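Local coordinates for 3-keto-5-aminohexanoate cleavage enzyme (PDB 3C6C), which probably cleaves 3-keto-5-aminohexanoate as a metal-dependent member of the beta-keto acid cleavage enzyme family, built on a TIM beta/alpha-barrel, at residues 132-135 with 136-139; 254-257 with 258-262; 193-196 with 197-200; 228-231 with 232-236. All coordinates share one frame; numbering follows the deposited sequence.

All four contacts are local, each joining side chains about one helical turn apart on or at the end of helices of the TIM beta/alpha-barrel. Contact 4 lies between two of the others. Its centre is about 13 Å from that of contact 3, and Lys-197 NZ reaches Leu-234 O at 2.7 Å. Its centre is about 12 Å from that of contact 2, where Arg-232 NH1 meets Leu-260 O at 3.0 Å and the selenium of Met-228 packs on Ala-257. Contact 1 stands apart, its centre about 24 Å from that of contact 3, the nearest. Nickel is bound by His-66, His-68 and Glu-269, and the His-135 side chain in contact 1 is about 10 Å away.

Contact 1: residues 132-135 with 136-139; sequences RVKH and LEDC
Lys-134 NZ forms a salt bridge with Asp-138 OD2 at 2.9 Å, one turn along helix 134-139, OD2 receiving it on its syn lone pair. The lysine chain bends twice on its way, at chi2 (53°) and again at its end, and its CE lies 3.4 Å from Asp-138 OD1. On the inward side the imidazole of His-135 and the side chain of Leu-136 run side by side. Leu-136 CD2 sits over one face of the ring, 3.9 Å from its centroid, in a CH-pi contact displaced toward NE2. Glu-137 reaches back along Val-133, where OE2 comes within 3.7 Å of CG2. Beneath these side chains Glu-137 N bonds Val-133 O at 3.0 Å in the first turn, and Cys-139 N bonds His-135 O at 2.9 Å farther along. Farther out, Thr-103 O accepts a hydrogen bond from His-135 NE2, Phe-84 meets the imidazole at a shallow angle, and Arg-175 pairs with Glu-137 OE2. With NE2 donating to a backbone carbonyl and a leucine methyl over one face, the imidazole is fixed in rotation, while both acidic side chains have a basic partner that probably favours their ionised forms.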
loop_
_atom_site.group_PDB
_atom_site.type_symbol
_atom_site.label_atom_id
_atom_site.label_comp_id
_atom_site.label_asym_id
_atom_site.label_seq_id
_atom_site.Cartn_x
_atom_site.Cartn_y
_atom_site.Cartn_z
ATOM N N ARG A 132 -15.084 10.519 35.701
ATOM C CA ARG A 132 -14.769 9.474 34.710
ATOM C C ARG A 132 -13.787 8.453 35.269
ATOM O O ARG A 132 -13.812 7.274 34.902
ATOM C CB ARG A 132 -14.187 10.068 33.432
ATOM C CG ARG A 132 -15.200 10.716 32.538
ATOM C CD ARG A 132 -14.522 11.065 31.252
ATOM N NE ARG A 132 -15.219 12.061 30.449
ATOM C CZ ARG A 132 -14.907 12.290 29.178
ATOM N NH1 ARG A 132 -13.919 11.577 28.632
ATOM N NH2 ARG A 132 -15.562 13.209 28.464
ATOM N N VAL A 133 -12.927 8.898 36.171
ATOM C CA VAL A 133 -11.798 8.047 36.583
ATOM C C VAL A 133 -12.037 7.418 37.955
ATOM O O VAL A 133 -11.182 6.706 38.496
ATOM C CB VAL A 133 -10.423 8.793 36.543
ATOM C CG1 VAL A 133 -10.093 9.334 35.103
ATOM C CG2 VAL A 133 -10.356 9.885 37.604
ATOM N N LYS A 134 -13.214 7.680 38.512
ATOM C CA LYS A 134 -13.524 7.208 39.886
ATOM C C LYS A 134 -13.319 5.678 40.041
ATOM O O LYS A 134 -12.684 5.194 40.970
ATOM C CB LYS A 134 -14.949 7.635 40.291
ATOM C CG LYS A 134 -15.440 7.043 41.569
ATOM C CD LYS A 134 -14.467 7.289 42.719
ATOM C CE LYS A 134 -15.066 6.847 44.085
ATOM N NZ LYS A 134 -16.117 5.769 43.975
ATOM N N HIS A 135 -13.839 4.926 39.085
ATOM C CA HIS A 135 -13.724 3.457 39.132
ATOM C C HIS A 135 -12.281 2.992 39.030
ATOM O O HIS A 135 -11.894 1.975 39.600
ATOM C CB HIS A 135 -14.621 2.774 38.096
ATOM C CG HIS A 135 -14.219 3.017 36.680
ATOM N ND1 HIS A 135 -14.200 4.274 36.107
ATOM C CD2 HIS A 135 -13.832 2.153 35.708
ATOM C CE1 HIS A 135 -13.816 4.168 34.849
ATOM N NE2 HIS A 135 -13.589 2.894 34.581
ATOM N N LEU A 136 -11.479 3.778 38.337
ATOM C CA LEU A 136 -10.077 3.428 38.141
ATOM C C LEU A 136 -9.309 3.609 39.459
ATOM O O LEU A 136 -8.452 2.818 39.814
ATOM C CB LEU A 136 -9.440 4.263 37.029
ATOM C CG LEU A 136 -9.995 4.103 35.615
ATOM C CD1 LEU A 136 -9.084 4.914 34.669
ATOM C CD2 LEU A 136 -10.072 2.618 35.242
ATOM N N GLU A 137 -9.692 4.661 40.168
ATOM C CA GLU A 137 -9.104 4.998 41.471
ATOM C C GLU A 137 -9.390 3.861 42.437
ATOM O O GLU A 137 -8.542 3.467 43.219
ATOM C CB GLU A 137 -9.671 6.305 41.991
ATOM C CG GLU A 137 -9.285 7.513 41.162
ATOM C CD GLU A 137 -9.970 8.807 41.603
ATOM O OE1 GLU A 137 -10.954 8.755 42.349
ATOM O OE2 GLU A 137 -9.520 9.875 41.165
ATOM N N ASP A 138 -10.591 3.312 42.339
ATOM C CA ASP A 138 -11.057 2.298 43.301
ATOM C C ASP A 138 -10.457 0.929 42.977
ATOM O O ASP A 138 -10.143 0.141 43.874
ATOM C CB ASP A 138 -12.587 2.119 43.267
ATOM C CG ASP A 138 -13.380 3.320 43.796
ATOM O OD1 ASP A 138 -12.820 4.261 44.437
ATOM O OD2 ASP A 138 -14.616 3.299 43.560
ATOM N N CYS A 139 -10.335 0.636 41.681
ATOM C CA CYS A 139 -10.011 -0.721 41.229
ATOM C C CYS A 139 -8.547 -0.935 40.871
ATOM O O CYS A 139 -8.050 -2.051 40.942
ATOM C CB CYS A 139 -10.864 -1.106 40.019
ATOM S SG CYS A 139 -12.641 -1.218 40.328
#

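Contact 2: residues 254-257 with 258-262; sequences MAQA and ALLGG
Gln-256 sets CG trans to its backbone N (chi1 -175°) and then folds at chi2 (60°), which carries its amide up the helix to Leu-260. Leu-260, its CG anti to the carbonyl carbon, lies back toward the preceding turn. NE2 of Gln-256 rests 3.6 Å from Leu-260 CG and equally near CD1, laid against the branched end of the leucine. The polar end of Gln-256 is held from outside: OE1 is hydrogen-bonded to Thr-225 OG1 and to NE2 of Gln-256 in the second subunit. Leu-259 lies back in the same manner one residue earlier, its CG 3.3 Å from Ala-255 O.

Residues up to Leu-260 belong to the last turns of helix 250-260, and Gly-261 and Gly-262 complete a Schellman motif. Regular bonds run from Ala-258 N to Met-254 O (3.0 Å) and from Leu-259 N to Ala-255 O (2.9 Å). Gly-261 then takes a positive phi of 91°, a conformation in which a CB would press on the carbonyl oxygen of Leu-260. The chain thereby turns back, and Gly-262 N bonds Ala-257 O at 2.9 Å. Leu-260 N gives a second bond to that oxygen at 3.0 Å, the two donors arriving from opposite faces of the carbonyl plane. Met-228, on helix 225-232, packs against Gln-256 and Leu-260, whereas Leu-259 meets its own counterpart, Leu-259 of the second subunit.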
loop_
_atom_site.group_PDB
_atom_site.type_symbol
_atom_site.label_atom_id
_atom_site.label_comp_id
_atom_site.label_asym_id
_atom_site.label_seq_id
_atom_site.Cartn_x
_atom_site.Cartn_y
_atom_site.Cartn_z
HETATM N N MSE A 254 -8.622 -10.476 13.569
HETATM C CA MSE A 254 -7.701 -11.119 14.518
HETATM C C MSE A 254 -6.517 -11.762 13.778
HETATM O O MSE A 254 -5.341 -11.537 14.107
HETATM C CB MSE A 254 -8.460 -12.175 15.351
HETATM C CG MSE A 254 -7.628 -12.992 16.379
HETATM SE SE MSE A 254 -6.716 -14.490 15.606
HETATM C CE MSE A 254 -8.189 -15.420 14.781
ATOM N N ALA A 255 -6.836 -12.543 12.755
ATOM C CA ALA A 255 -5.786 -13.255 12.012
ATOM C C ALA A 255 -4.877 -12.241 11.307
ATOM O O ALA A 255 -3.644 -12.380 11.259
ATOM C CB ALA A 255 -6.381 -14.294 10.996
ATOM N N GLN A 256 -5.497 -11.199 10.788
ATOM C CA GLN A 256 -4.775 -10.184 9.991
ATOM C C GLN A 256 -3.818 -9.403 10.875
ATOM O O GLN A 256 -2.660 -9.160 10.504
ATOM C CB GLN A 256 -5.739 -9.213 9.270
ATOM C CG GLN A 256 -4.986 -8.261 8.356
ATOM C CD GLN A 256 -4.234 -9.008 7.296
ATOM O OE1 GLN A 256 -4.808 -9.340 6.250
ATOM N NE2 GLN A 256 -2.954 -9.320 7.557
ATOM N N ALA A 257 -4.264 -9.095 12.085
ATOM C CA ALA A 257 -3.392 -8.428 13.068
ATOM C C ALA A 257 -2.221 -9.327 13.440
ATOM O O ALA A 257 -1.071 -8.893 13.433
ATOM C CB ALA A 257 -4.161 -7.973 14.329
ATOM N N ALA A 258 -2.505 -10.593 13.727
ATOM C CA ALA A 258 -1.445 -11.549 14.100
ATOM C C ALA A 258 -0.390 -11.592 13.004
ATOM O O ALA A 258 0.811 -11.580 13.275
ATOM C CB ALA A 258 -2.002 -12.956 14.377
ATOM N N LEU A 259 -0.867 -11.622 11.769
ATOM C CA LEU A 259 0.019 -11.752 10.600
ATOM C C LEU A 259 0.945 -10.524 10.392
ATOM O O LEU A 259 2.037 -10.631 9.807
ATOM C CB LEU A 259 -0.794 -12.012 9.340
ATOM C CG LEU A 259 -1.333 -13.446 9.193
ATOM C CD1 LEU A 259 -2.403 -13.467 8.093
ATOM C CD2 LEU A 259 -0.212 -14.467 8.869
ATOM N N LEU A 260 0.509 -9.390 10.905
ATOM C CA LEU A 260 1.174 -8.070 10.680
ATOM C C LEU A 260 1.990 -7.596 11.879
ATOM O O LEU A 260 2.550 -6.495 11.868
ATOM C CB LEU A 260 0.145 -7.021 10.242
ATOM C CG LEU A 260 -0.374 -7.192 8.801
ATOM C CD1 LEU A 260 -1.507 -6.170 8.568
ATOM C CD2 LEU A 260 0.783 -7.085 7.760
ATOM N N GLY A 261 2.052 -8.448 12.894
ATOM C CA GLY A 261 2.835 -8.196 14.120
ATOM C C GLY A 261 2.112 -7.498 15.250
ATOM O O GLY A 261 2.712 -7.058 16.253
ATOM N N GLY A 262 0.800 -7.409 15.083
ATOM C CA GLY A 262 -0.080 -6.814 16.113
ATOM C C GLY A 262 -0.630 -7.827 17.089
ATOM O O GLY A 262 -0.513 -9.039 16.920
#

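Contact 3: residues 193-196 with 197-200; sequences ILFG and KQLI
Helix 190-201 is the crossover of the beta-alpha-beta unit that links strands 182-187 and 210-214 of the barrel, and this contact spans two of its turns. Phe-195 and Leu-199 make its main apolar contact. A trans chi1 (-179°) swings the phenyl ring forward along the helix, and Leu-199 CG lies over one ring face, 4.3 Å from the centroid, in a CH-pi contact. Its methyls come down near one side of the ring, CD1 3.9 Å from Phe-195 CE2 and CD2 near CZ. On another side, the bend at chi3 (-67°) lays CE of Lys-197 against Leu-194 CD2 at 3.9 Å. The amide of Gln-198 bonds Glu-202. Below them the backbone is regularly helical: Leu-199 N bonds Phe-195 O at 2.9 Å, and Ile-200 N bonds Gly-196 O at 3.2 Å. Trp-219 of the third subunit meets the Phe-195 ring edge-to-face, and Leu-169 and Arg-170 of helix 166-179 pack against it. The ring is thus held by dispersion and CH-pi contacts, while the lysine uses its methylene chain for apolar packing and its ammonium group for a hydrogen bond to the backbone carbonyl of Leu-234.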
loop_
_atom_site.group_PDB
_atom_site.type_symbol
_atom_site.label_atom_id
_atom_site.label_comp_id
_atom_site.label_asym_id
_atom_site.label_seq_id
_atom_site.Cartn_x
_atom_site.Cartn_y
_atom_site.Cartn_z
ATOM N N ILE A 193 -4.417 8.483 15.662
ATOM C CA ILE A 193 -3.057 7.961 15.891
ATOM C C ILE A 193 -2.074 9.132 16.082
ATOM O O ILE A 193 -1.202 9.106 16.952
ATOM C CB ILE A 193 -2.578 7.000 14.790
ATOM C CG1 ILE A 193 -3.478 5.748 14.804
ATOM C CG2 ILE A 193 -1.098 6.657 14.972
ATOM C CD1 ILE A 193 -3.316 4.825 13.581
ATOM N N LEU A 194 -2.232 10.153 15.254
ATOM C CA LEU A 194 -1.368 11.346 15.363
ATOM C C LEU A 194 -1.514 11.986 16.731
ATOM O O LEU A 194 -0.522 12.418 17.349
ATOM C CB LEU A 194 -1.669 12.377 14.270
ATOM C CG LEU A 194 -1.382 11.977 12.824
ATOM C CD1 LEU A 194 -1.508 13.193 11.935
ATOM C CD2 LEU A 194 -0.045 11.300 12.655
ATOM N N PHE A 195 -2.735 12.044 17.230
ATOM C CA PHE A 195 -2.953 12.684 18.537
ATOM C C PHE A 195 -2.325 11.819 19.645
ATOM O O PHE A 195 -1.765 12.325 20.614
ATOM C CB PHE A 195 -4.414 12.990 18.843
ATOM C CG PHE A 195 -4.585 13.666 20.174
ATOM C CD1 PHE A 195 -3.995 14.913 20.385
ATOM C CD2 PHE A 195 -5.202 13.038 21.228
ATOM C CE1 PHE A 195 -4.088 15.549 21.619
ATOM C CE2 PHE A 195 -5.301 13.666 22.464
ATOM C CZ PHE A 195 -4.729 14.928 22.652
ATOM N N GLY A 196 -2.437 10.499 19.500
ATOM C CA GLY A 196 -1.782 9.568 20.440
ATOM C C GLY A 196 -0.283 9.851 20.495
ATOM O O GLY A 196 0.343 9.857 21.556
ATOM N N LYS A 197 0.289 10.091 19.328
ATOM C CA LYS A 197 1.727 10.374 19.209
ATOM C C LYS A 197 2.060 11.704 19.874
ATOM O O LYS A 197 3.123 11.878 20.473
ATOM C CB LYS A 197 2.195 10.326 17.761
ATOM C CG LYS A 197 2.215 8.892 17.275
ATOM C CD LYS A 197 3.082 8.673 16.070
ATOM C CE LYS A 197 2.545 9.354 14.869
ATOM N NZ LYS A 197 3.268 8.854 13.602
ATOM N N GLN A 198 1.103 12.613 19.825
ATOM C CA GLN A 198 1.251 13.943 20.481
ATOM C C GLN A 198 1.265 13.796 22.001
ATOM O O GLN A 198 2.036 14.449 22.701
ATOM C CB GLN A 198 0.130 14.906 20.086
ATOM C CG GLN A 198 0.273 16.274 20.733
ATOM C CD GLN A 198 1.457 17.055 20.208
ATOM O OE1 GLN A 198 1.896 16.850 19.082
ATOM N NE2 GLN A 198 1.970 17.985 21.020
ATOM N N LEU A 199 0.398 12.927 22.500
ATOM C CA LEU A 199 0.360 12.619 23.938
ATOM C C LEU A 199 1.727 12.107 24.397
ATOM O O LEU A 199 2.231 12.474 25.460
ATOM C CB LEU A 199 -0.742 11.593 24.259
ATOM C CG LEU A 199 -2.175 12.107 24.154
ATOM C CD1 LEU A 199 -3.224 10.976 24.290
ATOM C CD2 LEU A 199 -2.412 13.178 25.212
ATOM N N ILE A 200 2.349 11.311 23.541
ATOM C CA ILE A 200 3.622 10.657 23.864
ATOM C C ILE A 200 4.672 11.760 23.911
ATOM O O ILE A 200 5.490 11.849 24.831
ATOM C CB ILE A 200 4.052 9.599 22.803
ATOM C CG1 ILE A 200 3.165 8.350 22.893
ATOM C CG2 ILE A 200 5.503 9.199 23.008
ATOM C CD1 ILE A 200 3.268 7.370 21.696
#

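Contact 4: residues 228-231 with 232-236; sequences MIYQ and RNLIP
This is a helix-end contact: the last turn of helix 225-232 runs into a type I beta turn, Arg-232 to Ile-235, that leads the chain toward strand 240-244. The helical pattern persists through Arg-232 N, which bonds Met-228 O at 2.9 Å, and Asn-233 N, which bonds Ile-229 O at 3.2 Å. Leu-234 N then turns to Gln-231 O, 3.0 Å away, approaching well above the carbonyl plane. The beta turn itself is closed by a bond from Ile-235 N to Arg-232 O.

Among the side chains, Arg-232 leaves the backbone with its CG anti to N (chi1 179°) and bends at chi3, and its NH2 makes a salt bridge with Glu-226 of the second subunit. Asn-233 is modelled in two conformers; in one of them its side chain lies alongside that of Ile-229, both pointing the same way, and its OD1 accepts a hydrogen bond from Arg-232 NE at 3.2 Å. On the other flank, Leu-234 CD1 meets the phenol end of Tyr-230, 4.0 Å from CZ, while the Tyr-230 hydroxyl is hydrogen-bonded to Thr-227 of the third subunit.

Pro-190 and Ile-193 of helix 190-201 pack on Gln-231, Trp-241 of strand 240-244 touches Met-228, Arg-232 and Ile-235, and Leu-260 of helix 250-260 lies against Ile-229.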
loop_
_atom_site.group_PDB
_atom_site.type_symbol
_atom_site.label_atom_id
_atom_site.label_comp_id
_atom_site.label_asym_id
_atom_site.label_seq_id
_atom_site.Cartn_x
_atom_site.Cartn_y
_atom_site.Cartn_z
HETATM N N MSE A 228 -5.516 -1.622 7.949
HETATM C CA MSE A 228 -4.634 -2.070 9.026
HETATM C C MSE A 228 -3.169 -1.770 8.714
HETATM O O MSE A 228 -2.437 -1.254 9.556
HETATM C CB MSE A 228 -4.816 -3.574 9.325
HETATM C CG MSE A 228 -4.244 -3.917 10.696
HETATM SE SE MSE A 228 -4.416 -5.758 11.154
HETATM C CE MSE A 228 -6.307 -5.915 11.143
ATOM N N ILE A 229 -2.754 -2.025 7.475
ATOM C CA ILE A 229 -1.350 -1.789 7.053
ATOM C C ILE A 229 -1.007 -0.298 7.114
ATOM O O ILE A 229 0.044 0.125 7.613
ATOM C CB ILE A 229 -1.074 -2.312 5.609
ATOM C CG1 ILE A 229 -1.042 -3.838 5.610
ATOM C CG2 ILE A 229 0.260 -1.754 5.062
ATOM C CD1 ILE A 229 -1.012 -4.469 4.222
ATOM N N TYR A 230 -1.941 0.477 6.589
ATOM C CA TYR A 230 -1.775 1.944 6.495
ATOM C C TYR A 230 -1.640 2.565 7.884
ATOM O O TYR A 230 -0.695 3.320 8.172
ATOM C CB TYR A 230 -2.926 2.599 5.719
ATOM C CG TYR A 230 -3.016 4.081 5.963
ATOM C CD1 TYR A 230 -2.039 4.944 5.476
ATOM C CD2 TYR A 230 -4.059 4.625 6.691
ATOM C CE1 TYR A 230 -2.109 6.325 5.713
ATOM C CE2 TYR A 230 -4.151 5.968 6.925
ATOM C CZ TYR A 230 -3.170 6.828 6.436
ATOM O OH TYR A 230 -3.270 8.159 6.674
ATOM N N GLN A 231 -2.567 2.191 8.760
ATOM C CA GLN A 231 -2.585 2.734 10.103
ATOM C C GLN A 231 -1.395 2.207 10.910
ATOM O O GLN A 231 -0.823 2.917 11.728
ATOM C CB GLN A 231 -3.935 2.563 10.801
ATOM C CG GLN A 231 -4.998 3.428 10.181
ATOM C CD GLN A 231 -6.325 3.539 10.918
ATOM O OE1 GLN A 231 -7.044 4.525 10.737
ATOM N NE2 GLN A 231 -6.686 2.527 11.707
ATOM N N ARG A 232 -1.018 0.958 10.680
ATOM C CA ARG A 232 0.089 0.371 11.425
ATOM C C ARG A 232 1.344 1.196 11.208
ATOM O O ARG A 232 2.140 1.424 12.117
ATOM C CB ARG A 232 0.372 -1.075 10.995
ATOM C CG ARG A 232 1.546 -1.725 11.754
ATOM C CD ARG A 232 2.000 -2.999 11.100
ATOM N NE ARG A 232 2.501 -2.754 9.753
ATOM C CZ ARG A 232 3.077 -3.672 8.989
ATOM N NH1 ARG A 232 3.249 -4.904 9.450
ATOM N NH2 ARG A 232 3.495 -3.355 7.767
ATOM N N ASN A 233 1.504 1.651 9.977
ATOM C CA ASN A 233 2.747 2.325 9.592
ATOM C C ASN A 233 2.869 3.718 10.233
ATOM O O ASN A 233 3.952 4.303 10.228
ATOM C CB ASN A 233 2.917 2.335 8.062
ATOM C CG ASN A 233 3.100 0.911 7.470
ATOM O OD1 ASN A 233 3.351 -0.062 8.183
ATOM N ND2 ASN A 233 2.950 0.802 6.159
ATOM N N LEU A 234 1.766 4.206 10.806
ATOM C CA LEU A 234 1.741 5.501 11.534
ATOM C C LEU A 234 2.055 5.343 13.009
ATOM O O LEU A 234 2.333 6.311 13.720
ATOM C CB LEU A 234 0.378 6.169 11.430
ATOM C CG LEU A 234 -0.087 6.572 10.026
ATOM C CD1 LEU A 234 -1.535 7.130 10.082
ATOM C CD2 LEU A 234 0.862 7.580 9.402
ATOM N N ILE A 235 1.972 4.111 13.473
ATOM C CA ILE A 235 2.191 3.809 14.911
ATOM C C ILE A 235 3.692 3.792 15.253
ATOM O O ILE A 235 4.511 3.247 14.499
ATOM C CB ILE A 235 1.442 2.528 15.339
ATOM C CG1 ILE A 235 -0.055 2.832 15.348
ATOM C CG2 ILE A 235 1.871 2.101 16.751
ATOM C CD1 ILE A 235 -0.931 1.639 15.511
ATOM N N PRO A 236 4.078 4.412 16.380
ATOM C CA PRO A 236 5.516 4.401 16.716
ATOM C C PRO A 236 6.134 3.019 16.819
ATOM O O PRO A 236 5.521 2.070 17.268
ATOM C CB PRO A 236 5.581 5.145 18.072
ATOM C CG PRO A 236 4.316 5.867 18.190
ATOM C CD PRO A 236 3.286 5.118 17.399
#